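Elongation factor G (PDB 2DY1) binds GTP and a magnesium ion and, as a translation elongation factor of the EF-G family, probably hydrolyses GTP to support translocation on the ribosome. Local coordinates at residues A[180-185]-A[189-194]; A[289-292]-A[298-301]; A[334-339]-A[349-354]; A[516-521]-A[551-556]; A[528-533]-A[558-563]. All coordinates share one frame; numbering follows the deposited sequence.

Contact 1: A[180-185]-A[189-194]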
# COMPACT_ATOMS: atom_id res chain seq x y z
N ALA A 180 41.38 4.81 6.18
CA ALA A 180 40.60 5.66 5.30
C ALA A 180 40.85 5.28 3.85
O ALA A 180 41.90 4.72 3.50
CB ALA A 180 40.98 7.12 5.53
N TYR A 181 39.87 5.60 3.01
CA TYR A 181 39.94 5.28 1.59
C TYR A 181 39.37 6.42 0.77
O TYR A 181 38.29 6.91 1.08
CB TYR A 181 39.13 4.02 1.30
CG TYR A 181 39.55 2.85 2.16
CD1 TYR A 181 39.00 2.67 3.43
CD2 TYR A 181 40.57 2.00 1.75
CE1 TYR A 181 39.47 1.67 4.28
CE2 TYR A 181 41.06 0.99 2.60
CZ TYR A 181 40.50 0.83 3.85
OH TYR A 181 40.99 -0.17 4.67
N ARG A 182 40.08 6.82 -0.27
CA ARG A 182 39.59 7.88 -1.13
C ARG A 182 39.24 7.30 -2.49
O ARG A 182 39.80 6.28 -2.90
CB ARG A 182 40.64 9.00 -1.28
CG ARG A 182 41.83 8.64 -2.13
CD ARG A 182 42.86 9.78 -2.17
NE ARG A 182 42.31 11.08 -2.58
CZ ARG A 182 42.11 11.46 -3.84
NH1 ARG A 182 42.40 10.65 -4.86
NH2 ARG A 182 41.62 12.66 -4.09
N TYR A 183 38.32 7.95 -3.17
CA TYR A 183 37.88 7.50 -4.48
C TYR A 183 38.11 8.52 -5.57
O TYR A 183 37.95 9.72 -5.37
CB TYR A 183 36.37 7.18 -4.45
CG TYR A 183 36.04 6.00 -3.60
CD1 TYR A 183 36.07 6.07 -2.21
CD2 TYR A 183 35.74 4.77 -4.20
CE1 TYR A 183 35.80 4.95 -1.43
CE2 TYR A 183 35.47 3.66 -3.42
CZ TYR A 183 35.50 3.75 -2.05
OH TYR A 183 35.21 2.65 -1.30
N GLU A 184 38.50 8.03 -6.74
CA GLU A 184 38.66 8.88 -7.89
C GLU A 184 38.15 7.98 -9.01
O GLU A 184 38.69 6.90 -9.24
CB GLU A 184 40.11 9.31 -8.09
CG GLU A 184 40.49 10.46 -7.16
CD GLU A 184 41.52 11.41 -7.75
OE1 GLU A 184 42.71 11.04 -7.83
OE2 GLU A 184 41.13 12.53 -8.15
N ASN A 185 37.05 8.41 -9.62
CA ASN A 185 36.42 7.65 -10.69
C ASN A 185 35.98 6.25 -10.25
O ASN A 185 36.18 5.28 -10.97
CB ASN A 185 37.37 7.55 -11.88
CG ASN A 185 37.88 8.90 -12.33
OD1 ASN A 185 37.09 9.82 -12.56
ND2 ASN A 185 39.19 9.03 -12.45
N ARG A 189 41.55 3.90 -3.18
CA ARG A 189 42.95 3.75 -2.75
C ARG A 189 42.97 4.17 -1.29
O ARG A 189 42.23 5.07 -0.89
CB ARG A 189 43.90 4.68 -3.44
CG ARG A 189 44.12 4.52 -4.98
CD ARG A 189 44.98 3.28 -5.41
NE ARG A 189 46.36 3.19 -4.86
CZ ARG A 189 47.50 3.58 -5.43
NH1 ARG A 189 48.66 3.36 -4.82
NH2 ARG A 189 47.46 4.24 -6.58
N GLU A 190 43.78 3.49 -0.49
CA GLU A 190 43.86 3.81 0.93
C GLU A 190 44.45 5.21 1.09
O GLU A 190 45.29 5.64 0.30
CB GLU A 190 44.74 2.80 1.69
CG GLU A 190 44.59 2.96 3.21
CD GLU A 190 45.29 1.87 4.03
OE1 GLU A 190 45.74 0.85 3.46
OE2 GLU A 190 45.37 2.05 5.27
N ALA A 191 43.99 5.90 2.11
CA ALA A 191 44.44 7.25 2.40
C ALA A 191 44.70 7.31 3.89
O ALA A 191 44.33 6.39 4.65
CB ALA A 191 43.35 8.26 2.01
N GLU A 192 45.34 8.38 4.34
CA GLU A 192 45.61 8.52 5.76
C GLU A 192 44.42 9.18 6.43
O GLU A 192 43.72 9.98 5.79
CB GLU A 192 46.83 9.43 5.99
CG GLU A 192 48.09 8.90 5.41
CD GLU A 192 48.79 7.95 6.36
OE1 GLU A 192 48.14 7.46 7.31
OE2 GLU A 192 49.98 7.69 6.15
N VAL A 193 44.16 8.85 7.69
CA VAL A 193 43.09 9.51 8.42
C VAL A 193 43.70 10.88 8.69
O VAL A 193 44.80 10.98 9.26
CB VAL A 193 42.79 8.84 9.78
CG1 VAL A 193 41.83 9.71 10.56
CG2 VAL A 193 42.20 7.44 9.56
N PRO A 194 43.02 11.96 8.27
CA PRO A 194 43.57 13.30 8.50
C PRO A 194 43.89 13.53 9.99
O PRO A 194 43.10 13.17 10.86
CB PRO A 194 42.46 14.22 8.00
CG PRO A 194 41.80 13.42 6.94
CD PRO A 194 41.73 12.04 7.55
O HOH W 1 44.41 4.39 6.32
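R182 and R189 grip each other through their backbones in both directions: R182 N donates to R189 O over 2.8 Å, and R189 N returns a bond of 3.0 Å to R182 O. At the next hydrogen-bonded pair only one direct bond forms, from A191 N to A180 O at 2.8 Å, with the donor 51° above the carbonyl plane. A180 O is also pressed by CG of E190 at 3.2 Å. Strands 179-184 and 187-191 make an antiparallel beta hairpin at one margin of the large mixed sheet of the GTP-binding domain; the short segments 180-184 and 189-191 run 129° apart, well off antiparallel, so the hairpin is strongly twisted here. The face carrying A180, R182 and A191 is the close-packed one: A180 CB meets V193 CG2 at 4.2 Å, and L163 of strand 156-165 lies against R182 and A191. The bend at chi3 (-54°) brings R182 NH1 to E184 OE1 in a salt bridge, while NE pairs with E165. R189 starts on this face beside R182, but its chain leads away from the partner strand. The opposite face, with Y181 and the exposed E190, is the solvent side. Y181 CD2 lies 3.8 Å from E190 CA, and the ring passes the E190 stem at a slant. A water takes the place of the missing return bond, accepting from A180 N and donating to A191 O and, at 2.7 Å, to E190 OE2.

Contact 2: A[289-292]-A[298-301]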
# COMPACT_ATOMS: atom_id res chain seq x y z
N PHE A 289 5.96 -13.13 -3.64
CA PHE A 289 5.82 -11.81 -3.02
C PHE A 289 5.36 -10.73 -3.97
O PHE A 289 4.95 -9.67 -3.55
CB PHE A 289 7.13 -11.39 -2.31
CG PHE A 289 8.27 -11.07 -3.23
CD1 PHE A 289 8.52 -9.75 -3.61
CD2 PHE A 289 9.12 -12.08 -3.66
CE1 PHE A 289 9.64 -9.45 -4.44
CE2 PHE A 289 10.22 -11.81 -4.47
CZ PHE A 289 10.48 -10.48 -4.86
N LYS A 290 5.48 -11.01 -5.26
CA LYS A 290 4.97 -10.06 -6.27
C LYS A 290 4.80 -10.76 -7.60
O LYS A 290 5.35 -11.85 -7.84
CB LYS A 290 5.91 -8.85 -6.47
CG LYS A 290 7.22 -9.17 -7.13
CD LYS A 290 7.98 -7.92 -7.61
CE LYS A 290 7.42 -7.44 -8.96
NZ LYS A 290 7.86 -6.04 -9.30
N VAL A 291 4.07 -10.09 -8.48
CA VAL A 291 3.79 -10.64 -9.80
C VAL A 291 3.92 -9.53 -10.84
O VAL A 291 3.58 -8.38 -10.55
CB VAL A 291 2.33 -11.16 -9.85
CG1 VAL A 291 1.91 -11.43 -11.30
CG2 VAL A 291 2.20 -12.45 -9.02
N GLN A 292 4.49 -9.86 -11.99
CA GLN A 292 4.51 -8.91 -13.12
C GLN A 292 3.72 -9.56 -14.24
O GLN A 292 3.72 -10.77 -14.37
CB GLN A 292 5.92 -8.67 -13.69
CG GLN A 292 6.83 -7.78 -12.90
CD GLN A 292 6.26 -6.38 -12.70
OE1 GLN A 292 6.04 -5.95 -11.57
NE2 GLN A 292 6.04 -5.67 -13.80
N GLY A 298 3.91 -12.28 -20.58
CA GLY A 298 3.03 -13.18 -19.86
C GLY A 298 3.28 -12.99 -18.37
O GLY A 298 4.13 -12.19 -17.99
N GLN A 299 2.55 -13.72 -17.53
CA GLN A 299 2.69 -13.58 -16.09
C GLN A 299 3.96 -14.21 -15.55
O GLN A 299 4.31 -15.33 -15.91
CB GLN A 299 1.45 -14.17 -15.39
CG GLN A 299 1.45 -14.06 -13.85
CD GLN A 299 0.06 -14.06 -13.24
OE1 GLN A 299 -0.13 -14.40 -12.07
NE2 GLN A 299 -0.93 -13.66 -14.03
N VAL A 300 4.69 -13.46 -14.72
CA VAL A 300 5.89 -13.96 -14.08
C VAL A 300 5.68 -13.78 -12.57
O VAL A 300 5.36 -12.69 -12.12
CB VAL A 300 7.17 -13.17 -14.50
CG1 VAL A 300 8.36 -13.65 -13.69
CG2 VAL A 300 7.44 -13.38 -15.98
N ALA A 301 5.84 -14.87 -11.82
CA ALA A 301 5.68 -14.85 -10.37
C ALA A 301 7.07 -14.76 -9.77
O ALA A 301 8.01 -15.43 -10.22
CB ALA A 301 4.97 -16.14 -9.90
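Q292 and V300 are a hydrogen-bonded pair in a buried antiparallel beta hairpin of domain 2, strands 285-294 and 298-307, covered in part by the GTP-binding domain and helix 392-408. The short segments run 164° apart, as antiparallel neighbours do. Q292 N reaches V300 O at 3.0 Å and V300 N reaches Q292 O at 2.9 Å, both nearly straight and nearly in line with the accepting carbonyl. The two acceptors also take CA-H...O contacts, V291 CA to V300 O and Q299 CA to Q292 O, each 3.5 Å. V291 and A301 are the adjoining non-hydrogen-bonded pair. On their face V291 CG1, anti to its backbone N (chi1 167°), touches CG of Q299 at 3.7 Å, the glutamine stem crossing the valine at a slant. Q292 and V300 point to the other face, where the Q292 chain folds away from the partner strand and takes a 2.9 Å bond on OE1 from K290 NZ, which approaches from above the amide plane. R63 NE donates to that same OE1, while K290 NZ has a salt bridge with E90, a bond to T64 O and a cation-pi contact with Y302. The K290 side chain lies about 8 Å from that of T61, a magnesium ligand. With both an ammonium and a guanidinium group donating to it, Q292 OE1 is probably polarised, and this polar cluster ties the hairpin to the GTP-binding part of the chain.

Contact 3: A[334-339]-A[349-354]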
# COMPACT_ATOMS: atom_id res chain seq x y z
N LYS A 334 13.98 -6.88 -15.66
CA LYS A 334 13.04 -7.61 -16.49
C LYS A 334 13.58 -8.90 -17.10
O LYS A 334 12.81 -9.65 -17.72
CB LYS A 334 12.54 -6.71 -17.63
CG LYS A 334 13.48 -6.52 -18.82
CD LYS A 334 12.88 -5.48 -19.76
CE LYS A 334 13.76 -5.28 -20.98
NZ LYS A 334 13.13 -4.26 -21.88
N ASP A 335 14.87 -9.18 -16.92
CA ASP A 335 15.48 -10.39 -17.50
C ASP A 335 15.40 -11.59 -16.56
O ASP A 335 15.41 -11.42 -15.34
CB ASP A 335 16.94 -10.12 -17.87
CG ASP A 335 17.09 -9.17 -19.05
OD1 ASP A 335 17.61 -8.05 -18.86
OD2 ASP A 335 16.69 -9.54 -20.16
N LEU A 336 15.27 -12.79 -17.12
CA LEU A 336 15.24 -14.01 -16.31
C LEU A 336 16.49 -14.78 -16.70
O LEU A 336 16.68 -15.12 -17.88
CB LEU A 336 14.00 -14.85 -16.60
CG LEU A 336 12.66 -14.30 -16.12
CD1 LEU A 336 11.55 -15.28 -16.43
CD2 LEU A 336 12.73 -14.02 -14.62
N LEU A 337 17.36 -15.04 -15.72
CA LEU A 337 18.62 -15.74 -15.97
C LEU A 337 18.51 -17.17 -15.45
O LEU A 337 18.24 -17.38 -14.27
CB LEU A 337 19.76 -15.00 -15.25
CG LEU A 337 19.73 -13.46 -15.40
CD1 LEU A 337 20.79 -12.82 -14.52
CD2 LEU A 337 19.94 -13.09 -16.84
N GLU A 338 18.75 -18.15 -16.31
CA GLU A 338 18.62 -19.53 -15.86
C GLU A 338 19.77 -19.97 -14.96
O GLU A 338 20.94 -19.62 -15.18
CB GLU A 338 18.49 -20.48 -17.07
CG GLU A 338 18.18 -21.91 -16.64
CD GLU A 338 17.61 -22.77 -17.75
OE1 GLU A 338 17.65 -22.38 -18.94
OE2 GLU A 338 17.11 -23.87 -17.42
N VAL A 339 19.43 -20.70 -13.91
CA VAL A 339 20.41 -21.20 -12.97
C VAL A 339 20.18 -22.70 -12.81
O VAL A 339 19.12 -23.19 -13.14
CB VAL A 339 20.34 -20.50 -11.60
CG1 VAL A 339 20.67 -19.01 -11.79
CG2 VAL A 339 18.97 -20.68 -10.95
N GLY A 349 12.29 -16.17 -10.59
CA GLY A 349 11.24 -15.63 -11.44
C GLY A 349 10.67 -16.84 -12.14
O GLY A 349 11.42 -17.56 -12.81
N VAL A 350 9.37 -17.09 -12.00
CA VAL A 350 8.72 -18.25 -12.62
C VAL A 350 7.88 -17.76 -13.80
O VAL A 350 6.89 -17.07 -13.58
CB VAL A 350 7.80 -18.96 -11.58
CG1 VAL A 350 7.14 -20.19 -12.19
CG2 VAL A 350 8.61 -19.36 -10.35
N PRO A 351 8.26 -18.11 -15.04
CA PRO A 351 7.48 -17.67 -16.21
C PRO A 351 6.23 -18.54 -16.41
O PRO A 351 6.09 -19.58 -15.77
CB PRO A 351 8.48 -17.79 -17.35
CG PRO A 351 9.25 -19.02 -16.96
CD PRO A 351 9.50 -18.78 -15.47
N LYS A 352 5.34 -18.10 -17.30
CA LYS A 352 4.08 -18.81 -17.57
C LYS A 352 3.40 -19.10 -16.24
O LYS A 352 2.89 -20.19 -16.01
CB LYS A 352 4.34 -20.13 -18.30
CG LYS A 352 5.06 -20.00 -19.63
CD LYS A 352 5.46 -21.39 -20.13
CE LYS A 352 6.21 -21.33 -21.46
NZ LYS A 352 6.68 -22.68 -21.88
N ALA A 353 3.39 -18.10 -15.37
CA ALA A 353 2.84 -18.26 -14.03
C ALA A 353 1.41 -17.78 -13.83
O ALA A 353 1.07 -17.32 -12.75
CB ALA A 353 3.77 -17.54 -13.04
N GLU A 354 0.55 -17.91 -14.84
CA GLU A 354 -0.82 -17.46 -14.68
C GLU A 354 -1.55 -18.04 -13.46
O GLU A 354 -2.49 -17.43 -12.94
CB GLU A 354 -1.61 -17.75 -15.96
CG GLU A 354 -1.39 -16.74 -17.11
CD GLU A 354 0.01 -16.76 -17.73
OE1 GLU A 354 0.70 -17.80 -17.71
OE2 GLU A 354 0.43 -15.71 -18.27
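L336 alone carries the first segment's side of this contact, reaching G349 and P351 with its two methyl branches. Its CB points toward 349-354, and CG lies anti to the carbonyl carbon (chi1 -70°), which lets the fork straddle two targets: CD2 sits 3.9 Å from G349 CA, while CD1 meets the proline ring at CB, 4.1 Å away, and at CD, 4.2 Å away. The glycine makes this possible, because a beta carbon on G349 would fall about 2.5 Å from L336 CD2, a clash. Y329 of strand 323-332 also touches the leucine. With an alanine in place of L336, the P351 ring and the G349 backbone would probably lose their apolar cover, opening a gap beside Y329. Next in sequence, L337 and V339 pair by backbone with V330 and L328 of strand 323-332, to which G349 also bonds at Y329, while V350 pairs with A301 of strand 298-307. Two antiparallel sheets are thus joined along 323-332 and 347-350, an arrangement characteristic of the closed beta barrel that forms domain 2 of translational GTPases.

Contact 4: A[516-521]-A[551-556]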
# COMPACT_ATOMS: atom_id res chain seq x y z
N ILE A 516 -41.98 -3.36 -0.32
CA ILE A 516 -41.65 -2.07 0.26
C ILE A 516 -40.16 -1.82 0.08
O ILE A 516 -39.76 -0.72 -0.32
CB ILE A 516 -42.01 -2.01 1.78
CG1 ILE A 516 -43.53 -1.83 1.93
CG2 ILE A 516 -41.27 -0.87 2.46
CD1 ILE A 516 -44.12 -2.56 3.13
N LYS A 517 -39.34 -2.82 0.37
CA LYS A 517 -37.91 -2.65 0.22
C LYS A 517 -37.54 -2.35 -1.23
O LYS A 517 -36.69 -1.50 -1.51
CB LYS A 517 -37.16 -3.88 0.72
CG LYS A 517 -37.12 -4.01 2.25
CD LYS A 517 -36.37 -5.28 2.65
CE LYS A 517 -36.15 -5.36 4.15
NZ LYS A 517 -35.41 -6.61 4.52
N GLU A 518 -38.21 -3.01 -2.17
CA GLU A 518 -37.92 -2.79 -3.58
C GLU A 518 -38.28 -1.37 -4.03
O GLU A 518 -37.50 -0.73 -4.74
CB GLU A 518 -38.64 -3.84 -4.43
CG GLU A 518 -38.14 -5.26 -4.12
CD GLU A 518 -38.96 -6.38 -4.75
OE1 GLU A 518 -40.12 -6.13 -5.16
OE2 GLU A 518 -38.45 -7.51 -4.83
N ALA A 519 -39.42 -0.86 -3.58
CA ALA A 519 -39.83 0.49 -3.96
C ALA A 519 -38.94 1.51 -3.27
O ALA A 519 -38.74 2.62 -3.78
CB ALA A 519 -41.29 0.73 -3.59
N ALA A 520 -38.40 1.14 -2.12
CA ALA A 520 -37.55 2.07 -1.39
C ALA A 520 -36.21 2.29 -2.08
O ALA A 520 -35.50 3.24 -1.76
CB ALA A 520 -37.35 1.58 0.05
N LYS A 521 -35.88 1.43 -3.04
CA LYS A 521 -34.62 1.56 -3.77
C LYS A 521 -34.61 2.83 -4.62
O LYS A 521 -33.55 3.38 -4.92
CB LYS A 521 -34.39 0.34 -4.66
CG LYS A 521 -34.04 -0.93 -3.91
CD LYS A 521 -34.00 -2.13 -4.86
CE LYS A 521 -33.60 -3.40 -4.12
NZ LYS A 521 -33.67 -4.61 -5.00
N ALA A 551 -48.76 -10.25 -6.43
CA ALA A 551 -49.83 -9.28 -6.25
C ALA A 551 -49.57 -8.45 -5.00
O ALA A 551 -49.79 -7.23 -5.00
CB ALA A 551 -51.17 -9.98 -6.13
N PHE A 552 -49.10 -9.10 -3.95
CA PHE A 552 -48.82 -8.37 -2.72
C PHE A 552 -47.53 -7.54 -2.80
O PHE A 552 -47.45 -6.49 -2.19
CB PHE A 552 -48.82 -9.30 -1.50
CG PHE A 552 -50.18 -9.44 -0.86
CD1 PHE A 552 -50.94 -10.59 -1.02
CD2 PHE A 552 -50.74 -8.36 -0.17
CE1 PHE A 552 -52.24 -10.66 -0.52
CE2 PHE A 552 -52.04 -8.41 0.33
CZ PHE A 552 -52.79 -9.58 0.16
N GLN A 553 -46.53 -8.00 -3.56
CA GLN A 553 -45.29 -7.23 -3.71
C GLN A 553 -45.63 -5.95 -4.44
O GLN A 553 -45.17 -4.87 -4.09
CB GLN A 553 -44.24 -8.00 -4.53
CG GLN A 553 -43.78 -9.31 -3.93
CD GLN A 553 -42.65 -9.96 -4.74
OE1 GLN A 553 -42.50 -11.19 -4.73
NE2 GLN A 553 -41.86 -9.15 -5.44
N ILE A 554 -46.45 -6.08 -5.49
CA ILE A 554 -46.84 -4.90 -6.26
C ILE A 554 -47.71 -3.96 -5.43
O ILE A 554 -47.50 -2.75 -5.43
CB ILE A 554 -47.63 -5.30 -7.55
CG1 ILE A 554 -46.76 -6.19 -8.44
CG2 ILE A 554 -48.06 -4.04 -8.28
CD1 ILE A 554 -47.49 -6.70 -9.67
N ALA A 555 -48.72 -4.51 -4.75
CA ALA A 555 -49.59 -3.67 -3.94
C ALA A 555 -48.76 -2.92 -2.90
O ALA A 555 -48.99 -1.73 -2.65
CB ALA A 555 -50.65 -4.54 -3.26
N ALA A 556 -47.79 -3.61 -2.30
CA ALA A 556 -46.93 -3.00 -1.29
C ALA A 556 -46.07 -1.89 -1.91
O ALA A 556 -45.92 -0.81 -1.33
CB ALA A 556 -46.06 -4.08 -0.63
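I516 and A556 bring their two helices to the nearest backbone approach of the contact, with CA atoms 5.6 Å apart. The A556 methyl points toward the other helix, and CB lies 4.2 Å from I516 N and the same distance from I516 CG1. In the isoleucine, CG1 is anti to the carbonyl carbon and CG2 anti to the backbone N, so the longer branch is the one laid beside A556. The next torsion is less regular: chi2 is 145°, well short of a fully staggered value, which suggests that CD1 has been turned to suit its surroundings. The smallness of the alanine probably allows the helix backbones to come this near.

Toward solvent the character changes. E518 and Q553 are both extended beyond CG, and both hold CG anti to the carbonyl carbon (chi1 -63° in E518), but they set out differently. E518 leaves its helix toward 551-556, whereas Q553 departs to one side of the line between the segments and its extended chain brings NE2 in. The E518 carboxylate and Q553 amide are turned 62° against each other, and NE2 of Q553 lies 3.5 Å from OE1 and 3.8 Å from OE2 of E518.

Beneath this pair, I516 rests on L485 of strand 477-489 and on F560 further along helix 549-566, and A556 also touches I512; helices 509-520 and 549-566 thus lie side by side on the sheet of domain IV.

Contact 5: A[528-533]-A[558-563]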
# COMPACT_ATOMS: atom_id res chain seq x y z
N PHE A 528 -33.40 8.31 -5.57
CA PHE A 528 -32.30 7.71 -4.80
C PHE A 528 -32.86 6.75 -3.74
O PHE A 528 -34.04 6.84 -3.40
CB PHE A 528 -31.50 8.81 -4.11
CG PHE A 528 -30.74 9.69 -5.06
CD1 PHE A 528 -31.08 11.03 -5.21
CD2 PHE A 528 -29.66 9.19 -5.77
CE1 PHE A 528 -30.34 11.86 -6.05
CE2 PHE A 528 -28.92 10.02 -6.62
CZ PHE A 528 -29.26 11.35 -6.76
N PRO A 529 -32.03 5.82 -3.21
CA PRO A 529 -32.51 4.89 -2.19
C PRO A 529 -33.10 5.64 -1.01
O PRO A 529 -32.57 6.67 -0.59
CB PRO A 529 -31.26 4.11 -1.80
CG PRO A 529 -30.47 4.09 -3.09
CD PRO A 529 -30.62 5.53 -3.55
N VAL A 530 -34.20 5.11 -0.46
CA VAL A 530 -34.87 5.76 0.67
C VAL A 530 -34.51 5.08 1.98
O VAL A 530 -34.41 3.86 2.05
CB VAL A 530 -36.42 5.72 0.52
CG1 VAL A 530 -37.08 6.59 1.58
CG2 VAL A 530 -36.82 6.17 -0.88
N MET A 531 -34.31 5.89 3.01
CA MET A 531 -33.96 5.39 4.33
C MET A 531 -34.66 6.22 5.42
O MET A 531 -35.40 7.15 5.13
CB MET A 531 -32.44 5.46 4.54
CG MET A 531 -31.84 6.87 4.43
SD MET A 531 -30.05 6.94 4.81
CE MET A 531 -29.63 5.28 4.56
N GLY A 532 -34.41 5.84 6.66
CA GLY A 532 -34.98 6.57 7.77
C GLY A 532 -36.49 6.55 7.89
O GLY A 532 -37.11 7.59 8.12
N PHE A 533 -37.10 5.38 7.73
CA PHE A 533 -38.55 5.27 7.86
C PHE A 533 -38.96 3.95 8.46
O PHE A 533 -38.27 2.94 8.31
CB PHE A 533 -39.27 5.42 6.51
CG PHE A 533 -38.97 4.33 5.54
CD1 PHE A 533 -37.94 4.45 4.61
CD2 PHE A 533 -39.73 3.15 5.54
CE1 PHE A 533 -37.66 3.43 3.70
CE2 PHE A 533 -39.45 2.13 4.64
CZ PHE A 533 -38.42 2.26 3.71
N LEU A 558 -46.76 -0.15 -4.66
CA LEU A 558 -47.66 0.94 -5.00
C LEU A 558 -47.98 1.75 -3.77
O LEU A 558 -48.03 2.99 -3.81
CB LEU A 558 -48.96 0.39 -5.61
CG LEU A 558 -48.87 -0.21 -7.01
CD1 LEU A 558 -50.24 -0.74 -7.43
CD2 LEU A 558 -48.39 0.86 -7.99
N ALA A 559 -48.19 1.05 -2.65
CA ALA A 559 -48.49 1.73 -1.40
C ALA A 559 -47.30 2.58 -0.99
O ALA A 559 -47.46 3.73 -0.60
CB ALA A 559 -48.84 0.70 -0.30
N PHE A 560 -46.09 2.03 -1.09
CA PHE A 560 -44.92 2.81 -0.71
C PHE A 560 -44.78 4.09 -1.54
O PHE A 560 -44.57 5.18 -1.00
CB PHE A 560 -43.65 1.96 -0.82
CG PHE A 560 -42.42 2.68 -0.35
CD1 PHE A 560 -41.69 3.49 -1.22
CD2 PHE A 560 -42.03 2.61 0.99
CE1 PHE A 560 -40.59 4.23 -0.76
CE2 PHE A 560 -40.94 3.36 1.46
CZ PHE A 560 -40.22 4.17 0.58
N LYS A 561 -44.89 3.96 -2.86
CA LYS A 561 -44.76 5.14 -3.73
C LYS A 561 -45.79 6.22 -3.40
O LYS A 561 -45.45 7.40 -3.30
CB LYS A 561 -44.91 4.72 -5.19
CG LYS A 561 -43.94 3.65 -5.65
CD LYS A 561 -42.49 4.15 -5.64
CE LYS A 561 -41.56 3.12 -6.28
NZ LYS A 561 -40.14 3.57 -6.32
N LYS A 562 -47.05 5.82 -3.24
CA LYS A 562 -48.11 6.78 -2.93
C LYS A 562 -47.88 7.45 -1.59
O LYS A 562 -47.94 8.68 -1.47
CB LYS A 562 -49.46 6.06 -2.91
CG LYS A 562 -50.62 6.94 -2.47
CD LYS A 562 -51.92 6.14 -2.30
CE LYS A 562 -52.27 5.34 -3.56
NZ LYS A 562 -53.59 4.63 -3.45
N VAL A 563 -47.62 6.65 -0.56
CA VAL A 563 -47.44 7.21 0.77
C VAL A 563 -46.20 8.08 0.95
O VAL A 563 -46.26 9.13 1.59
CB VAL A 563 -47.46 6.08 1.83
CG1 VAL A 563 -47.38 6.67 3.23
CG2 VAL A 563 -48.75 5.26 1.68
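Domain IV, whose sequence places it with the ribosomal protein S5-like folds, packs helices on a beta sheet, and V530 and F533 here meet F560 of helix 549-566 where the loop after helix 509-520 leads into strand 533-541. F560 CG is anti to its backbone N (chi1 -176°), which sends the ring off the helix toward the loop, while V530 and F533 come to meet it from the opposite direction. CE2 of F560 sits over one face of the F533 ring, 3.5 Å above its plane and displaced toward the rim, and its nearest atom there is F533 CZ at 3.6 Å. The rings are oblique, with planes at 56° and centroids 5.2 Å apart. A chi1 of 65° sets the F533 ring with its edge against V530 C and one face to F560. L487 of strand 477-489 and A520 touch both phenylalanines. Replacing F533 by alanine would probably leave F560 CE2 without the ring face it rests on and open a gap toward L487 and A520. V530 meets the same far end of F560, its CG1 at the ring edge near the plane, 4.1 Å from CZ.

The five contacts follow the domain order of the chain. Contact 1 comes first, at the margin of the GTP-binding domain's sheet, and lies 41 to 43 Å between centres from contacts 2 and 3. Those two share domain 2, with centres 9 Å apart, and meet through neighbouring strands 298-307 and 347-350, with A301 O 2.8 Å from V350 N. Contacts 4 and 5, in domain IV, also have centres 9 Å apart; they share helix 549-566 and their segments alternate in sequence. Contact 1 is about 85 Å between centres from contact 4, on the far side of the chain's centre, which shows how far domain IV extends from the nucleotide-binding domain in this elongated, multidomain factor.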